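Local coordinates for defective in germ line development protein 3, isoform a (PDB 3N89), which probably binds RNA or acts as a platform for other germline-development factors, through four KH domains packed into one globular unit, at residues 263-268 with 333-338; 316-321 with 329-334. All blocks are in the same frame, centred on the assembly; numbering follows the deposited sequence.

Contact 1: residues 263-268 with 333-338; sequences MCFNIK and QKVLSK
Ile-267, near the end of strand 260-268, lies closest to Leu-336, the first residue beyond the helix 325-335, with their CA atoms 8.4 Å apart; no hydrogen bond joins the two segments, and the touching groups are all hydrocarbon. Val-335, in the last turn of the helix, sets its two methyls against different strand residues. CG2 of Val-335, anti to the backbone N, passes CD1 of Ile-267 at 4.1 Å, the side chains running by one another and pointing opposite ways. CG1 of Val-335, lying between the N and the carbonyl carbon (chi1 41°), meets CZ of Phe-265 at 3.9 Å; these two side chains come from opposite directions, and the methyl reaches the ring at a slant. Both strand residues point toward the helix, as every second residue of a strand does, and so belong to the sheet face that the helix covers. This is the alpha/beta packing of a KH domain, here the fourth of the protein, in which helices lie across one face of an antiparallel sheet. Phe-265 also stands edge-to-face with Tyr-332, one turn earlier in the helix. Beyond the helix end, Leu-336 swings its side chain back to the sheet: CD2 of Leu-336 rests 3.9 Å from CD1 of Ile-267, the side chains set at an angle to each other. Pro-27 touches both of these side chains, and Phe-342 packs on Leu-336.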
loop_
_atom_site.group_PDB
_atom_site.type_symbol
_atom_site.label_atom_id
_atom_site.label_comp_id
_atom_site.label_asym_id
_atom_site.label_seq_id
_atom_site.Cartn_x
_atom_site.Cartn_y
_atom_site.Cartn_z
ATOM N N MET A 263 4.890 -10.273 -5.913
ATOM C CA MET A 263 4.717 -10.362 -7.355
ATOM C C MET A 263 4.698 -11.819 -7.783
ATOM O O MET A 263 5.625 -12.567 -7.475
ATOM C CB MET A 263 5.861 -9.633 -8.043
ATOM C CG MET A 263 5.685 -9.469 -9.524
ATOM S SD MET A 263 7.027 -8.476 -10.159
ATOM C CE MET A 263 8.341 -9.677 -10.172
ATOM N N CYS A 264 3.649 -12.219 -8.492
ATOM C CA CYS A 264 3.532 -13.598 -8.943
ATOM C C CYS A 264 3.789 -13.770 -10.442
ATOM O O CYS A 264 3.702 -12.818 -11.223
ATOM C CB CYS A 264 2.141 -14.140 -8.595
ATOM S SG CYS A 264 1.692 -13.985 -6.841
ATOM N N PHE A 265 4.117 -15.000 -10.825
ATOM C CA PHE A 265 4.369 -15.362 -12.217
ATOM C C PHE A 265 4.732 -16.835 -12.332
ATOM O O PHE A 265 5.111 -17.469 -11.344
ATOM C CB PHE A 265 5.500 -14.523 -12.830
ATOM C CG PHE A 265 6.824 -14.676 -12.135
ATOM C CD1 PHE A 265 7.083 -14.004 -10.943
ATOM C CD2 PHE A 265 7.821 -15.479 -12.674
ATOM C CE1 PHE A 265 8.321 -14.129 -10.302
ATOM C CE2 PHE A 265 9.065 -15.610 -12.039
ATOM C CZ PHE A 265 9.310 -14.933 -10.852
ATOM N N ASN A 266 4.601 -17.373 -13.542
ATOM C CA ASN A 266 4.932 -18.770 -13.811
ATOM C C ASN A 266 6.213 -18.809 -14.637
ATOM O O ASN A 266 6.544 -17.845 -15.314
ATOM C CB ASN A 266 3.797 -19.447 -14.585
ATOM C CG ASN A 266 2.459 -19.349 -13.868
ATOM O OD1 ASN A 266 2.400 -19.315 -12.641
ATOM N ND2 ASN A 266 1.376 -19.322 -14.636
ATOM N N ILE A 267 6.943 -19.913 -14.592
ATOM C CA ILE A 267 8.167 -19.975 -15.370
ATOM C C ILE A 267 8.596 -21.386 -15.761
ATOM O O ILE A 267 8.797 -22.246 -14.903
ATOM C CB ILE A 267 9.320 -19.253 -14.619
ATOM C CG1 ILE A 267 10.567 -19.210 -15.498
ATOM C CG2 ILE A 267 9.610 -19.936 -13.292
ATOM C CD1 ILE A 267 11.518 -18.105 -15.125
ATOM N N LYS A 268 8.711 -21.622 -17.067
ATOM C CA LYS A 268 9.133 -22.924 -17.575
ATOM C C LYS A 268 10.528 -23.210 -17.034
ATOM O O LYS A 268 11.387 -22.326 -17.025
ATOM C CB LYS A 268 9.156 -22.926 -19.111
ATOM C CG LYS A 268 7.903 -23.510 -19.772
ATOM C CD LYS A 268 7.951 -23.392 -21.289
ATOM C CE LYS A 268 7.816 -21.934 -21.731
ATOM N NZ LYS A 268 7.855 -21.733 -23.219
ATOM N N GLN A 333 15.103 -10.279 -11.318
ATOM C CA GLN A 333 16.086 -10.384 -12.393
ATOM C C GLN A 333 16.922 -11.661 -12.260
ATOM O O GLN A 333 17.244 -12.298 -13.263
ATOM C CB GLN A 333 17.011 -9.162 -12.388
ATOM C CG GLN A 333 17.851 -9.012 -13.648
ATOM C CD GLN A 333 18.868 -7.887 -13.544
ATOM O OE1 GLN A 333 18.517 -6.746 -13.253
ATOM N NE2 GLN A 333 20.136 -8.208 -13.781
ATOM N N LYS A 334 17.258 -12.038 -11.025
ATOM C CA LYS A 334 18.061 -13.232 -10.792
ATOM C C LYS A 334 17.393 -14.543 -11.177
ATOM O O LYS A 334 18.079 -15.475 -11.604
ATOM C CB LYS A 334 18.512 -13.317 -9.332
ATOM C CG LYS A 334 19.724 -12.451 -8.991
ATOM C CD LYS A 334 20.342 -12.870 -7.667
ATOM C CE LYS A 334 21.565 -12.020 -7.316
ATOM N NZ LYS A 334 21.222 -10.617 -6.928
ATOM N N VAL A 335 16.074 -14.642 -11.020
ATOM C CA VAL A 335 15.398 -15.883 -11.384
ATOM C C VAL A 335 15.370 -16.040 -12.896
ATOM O O VAL A 335 15.681 -17.111 -13.419
ATOM C CB VAL A 335 13.947 -15.967 -10.811
ATOM C CG1 VAL A 335 13.234 -14.634 -10.933
ATOM C CG2 VAL A 335 13.156 -17.038 -11.561
ATOM N N LEU A 336 15.013 -14.973 -13.603
ATOM C CA LEU A 336 14.963 -15.020 -15.066
ATOM C C LEU A 336 16.321 -15.378 -15.639
ATOM O O LEU A 336 17.348 -15.000 -15.089
ATOM C CB LEU A 336 14.532 -13.670 -15.647
ATOM C CG LEU A 336 13.080 -13.256 -15.444
ATOM C CD1 LEU A 336 12.770 -12.018 -16.257
ATOM C CD2 LEU A 336 12.196 -14.381 -15.879
ATOM N N SER A 337 16.320 -16.109 -16.746
ATOM C CA SER A 337 17.562 -16.502 -17.395
ATOM C C SER A 337 18.112 -15.324 -18.176
ATOM O O SER A 337 17.358 -14.443 -18.596
ATOM C CB SER A 337 17.322 -17.674 -18.351
ATOM O OG SER A 337 18.440 -17.851 -19.209
ATOM N N LYS A 338 19.424 -15.315 -18.380
ATOM C CA LYS A 338 20.064 -14.235 -19.120
ATOM C C LYS A 338 19.492 -14.092 -20.527
ATOM O O LYS A 338 19.497 -13.002 -21.092
ATOM C CB LYS A 338 21.575 -14.470 -19.224
ATOM N NZ LYS A 338 25.585 -13.257 -22.015
#

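Contact 2: residues 316-321 with 329-334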
loop_
_atom_site.group_PDB
_atom_site.type_symbol
_atom_site.label_atom_id
_atom_site.label_comp_id
_atom_site.label_asym_id
_atom_site.label_seq_id
_atom_site.Cartn_x
_atom_site.Cartn_y
_atom_site.Cartn_z
ATOM N N ALA A 316 6.144 -19.132 -9.317
ATOM C CA ALA A 316 6.963 -18.309 -8.450
ATOM C C ALA A 316 6.164 -17.189 -7.799
ATOM O O ALA A 316 5.114 -16.784 -8.293
ATOM C CB ALA A 316 8.130 -17.723 -9.238
ATOM N N SER A 317 6.682 -16.697 -6.681
ATOM C CA SER A 317 6.073 -15.611 -5.932
ATOM C C SER A 317 7.188 -14.960 -5.118
ATOM O O SER A 317 7.935 -15.644 -4.417
ATOM C CB SER A 317 4.985 -16.151 -4.999
ATOM O OG SER A 317 4.534 -15.157 -4.093
ATOM N N LEU A 318 7.313 -13.644 -5.232
ATOM C CA LEU A 318 8.335 -12.908 -4.497
ATOM C C LEU A 318 7.639 -11.993 -3.506
ATOM O O LEU A 318 6.718 -11.266 -3.879
ATOM C CB LEU A 318 9.200 -12.075 -5.451
ATOM C CG LEU A 318 10.172 -12.849 -6.350
ATOM C CD1 LEU A 318 9.393 -13.775 -7.247
ATOM C CD2 LEU A 318 10.990 -11.894 -7.206
ATOM N N ARG A 319 8.051 -12.048 -2.243
ATOM C CA ARG A 319 7.444 -11.195 -1.231
ATOM C C ARG A 319 8.482 -10.301 -0.560
ATOM O O ARG A 319 9.691 -10.479 -0.741
ATOM C CB ARG A 319 6.731 -12.026 -0.157
ATOM C CG ARG A 319 5.685 -13.016 -0.659
ATOM C CD ARG A 319 6.299 -14.384 -0.894
ATOM N NE ARG A 319 5.283 -15.376 -1.222
ATOM C CZ ARG A 319 4.330 -15.771 -0.384
ATOM N NH1 ARG A 319 4.263 -15.258 0.836
ATOM N NH2 ARG A 319 3.439 -16.675 -0.767
ATOM N N SER A 320 7.990 -9.341 0.214
ATOM C CA SER A 320 8.822 -8.388 0.932
ATOM C C SER A 320 7.913 -7.223 1.295
ATOM O O SER A 320 6.750 -7.202 0.893
ATOM C CB SER A 320 9.954 -7.891 0.038
ATOM O OG SER A 320 10.953 -7.225 0.794
ATOM N N LYS A 321 8.426 -6.262 2.058
ATOM C CA LYS A 321 7.625 -5.095 2.416
ATOM C C LYS A 321 7.828 -4.035 1.336
ATOM O O LYS A 321 8.925 -3.915 0.789
ATOM C CB LYS A 321 8.025 -4.560 3.793
ATOM C CG LYS A 321 7.625 -5.501 4.937
ATOM C CD LYS A 321 8.002 -4.951 6.298
ATOM C CE LYS A 321 7.459 -5.842 7.413
ATOM N NZ LYS A 321 5.964 -6.009 7.317
ATOM N N TYR A 329 12.633 -6.432 -7.293
ATOM C CA TYR A 329 12.941 -6.541 -8.717
ATOM C C TYR A 329 14.316 -7.192 -8.933
ATOM O O TYR A 329 14.470 -8.053 -9.798
ATOM C CB TYR A 329 12.884 -5.160 -9.384
ATOM C CG TYR A 329 11.509 -4.512 -9.347
ATOM C CD1 TYR A 329 10.351 -5.283 -9.217
ATOM C CD2 TYR A 329 11.359 -3.131 -9.488
ATOM C CE1 TYR A 329 9.083 -4.691 -9.235
ATOM C CE2 TYR A 329 10.094 -2.533 -9.512
ATOM C CZ TYR A 329 8.968 -3.316 -9.384
ATOM O OH TYR A 329 7.726 -2.722 -9.416
ATOM N N THR A 330 15.309 -6.794 -8.142
ATOM C CA THR A 330 16.644 -7.382 -8.268
ATOM C C THR A 330 16.542 -8.895 -8.104
ATOM O O THR A 330 17.156 -9.661 -8.853
ATOM C CB THR A 330 17.599 -6.848 -7.187
ATOM O OG1 THR A 330 17.763 -5.436 -7.350
ATOM C CG2 THR A 330 18.952 -7.533 -7.281
ATOM N N ALA A 331 15.765 -9.316 -7.108
ATOM C CA ALA A 331 15.571 -10.730 -6.844
ATOM C C ALA A 331 14.920 -11.358 -8.070
ATOM O O ALA A 331 15.235 -12.488 -8.449
ATOM C CB ALA A 331 14.687 -10.919 -5.620
ATOM N N TYR A 332 14.013 -10.613 -8.690
ATOM C CA TYR A 332 13.317 -11.080 -9.876
ATOM C C TYR A 332 14.304 -11.296 -11.021
ATOM O O TYR A 332 14.346 -12.366 -11.631
ATOM C CB TYR A 332 12.261 -10.054 -10.289
ATOM C CG TYR A 332 11.509 -10.399 -11.549
ATOM C CD1 TYR A 332 10.644 -11.488 -11.595
ATOM C CD2 TYR A 332 11.644 -9.617 -12.694
ATOM C CE1 TYR A 332 9.924 -11.785 -12.749
ATOM C CE2 TYR A 332 10.929 -9.909 -13.859
ATOM C CZ TYR A 332 10.073 -10.989 -13.874
ATOM O OH TYR A 332 9.349 -11.257 -15.008
ATOM N N GLN A 333 15.103 -10.279 -11.318
ATOM C CA GLN A 333 16.086 -10.384 -12.393
ATOM C C GLN A 333 16.922 -11.661 -12.260
ATOM O O GLN A 333 17.244 -12.298 -13.263
ATOM C CB GLN A 333 17.011 -9.162 -12.388
ATOM C CG GLN A 333 17.851 -9.012 -13.648
ATOM C CD GLN A 333 18.868 -7.887 -13.544
ATOM O OE1 GLN A 333 18.517 -6.746 -13.253
ATOM N NE2 GLN A 333 20.136 -8.208 -13.781
ATOM N N LYS A 334 17.258 -12.038 -11.025
ATOM C CA LYS A 334 18.061 -13.232 -10.792
ATOM C C LYS A 334 17.393 -14.543 -11.177
ATOM O O LYS A 334 18.079 -15.475 -11.604
ATOM C CB LYS A 334 18.512 -13.317 -9.332
ATOM C CG LYS A 334 19.724 -12.451 -8.991
ATOM C CD LYS A 334 20.342 -12.870 -7.667
ATOM C CE LYS A 334 21.565 -12.020 -7.316
ATOM N NZ LYS A 334 21.222 -10.617 -6.928
#
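Three residues separate strand 311-321 from helix 325-335, and the two segments come nearest at Leu-318 and Tyr-332, whose CA atoms are 7.6 Å from each other. The pair is a beta-alpha unit of the fourth KH domain, the helix folding back over the face of the antiparallel sheet that its own preceding strand helps to form. A single strand side chain, Leu-318, makes the contact. With CG turned away from the carbonyl carbon (chi1 -71°), Leu-318 sends CD2 onto the helix backbone, 3.6 Å from N of Tyr-332. Ala-331 points CB toward the strand, and CD2 of Leu-318 packs beside this methyl at 4.1 Å. CD2 of Leu-318 also sits 3.8 Å from CB of Tyr-332, flanking the ring's edge close to the ring plane. Tyr-332 carries its ring along the sheet: it stacks on Phe-90, and its OH is hydrogen-bonded to O of Pro-27. On the strand's other face, NE of Arg-319 donates to OG of Ser-317 at 3.0 Å, the hydroxyl oxygen tilted 32° from the guanidinium plane.

Contacts 1 and 2 are successive steps of one helix-on-sheet interface, their centres about 9 Å apart. Helix 325-335 serves both: Ala-331 and Tyr-332 meet strand 311-321 in contact 2, and Val-335, with Leu-336 just after the helix, meets strand 260-268 in contact 1. These strands are antiparallel neighbours, joined between the contacts by probable hydrogen bonds from Ala-316 N to Phe-265 O (2.8 Å) and from Met-263 N to Leu-318 O (2.9 Å). Side chains also meet between the contacts: CE1 of Phe-265 packs on CD1 of Leu-318 within the sheet, and CE of Met-263 on CD1 of Tyr-332 between sheet and helix. Phe-265 and Leu-318 therefore touch each other as well as the helix.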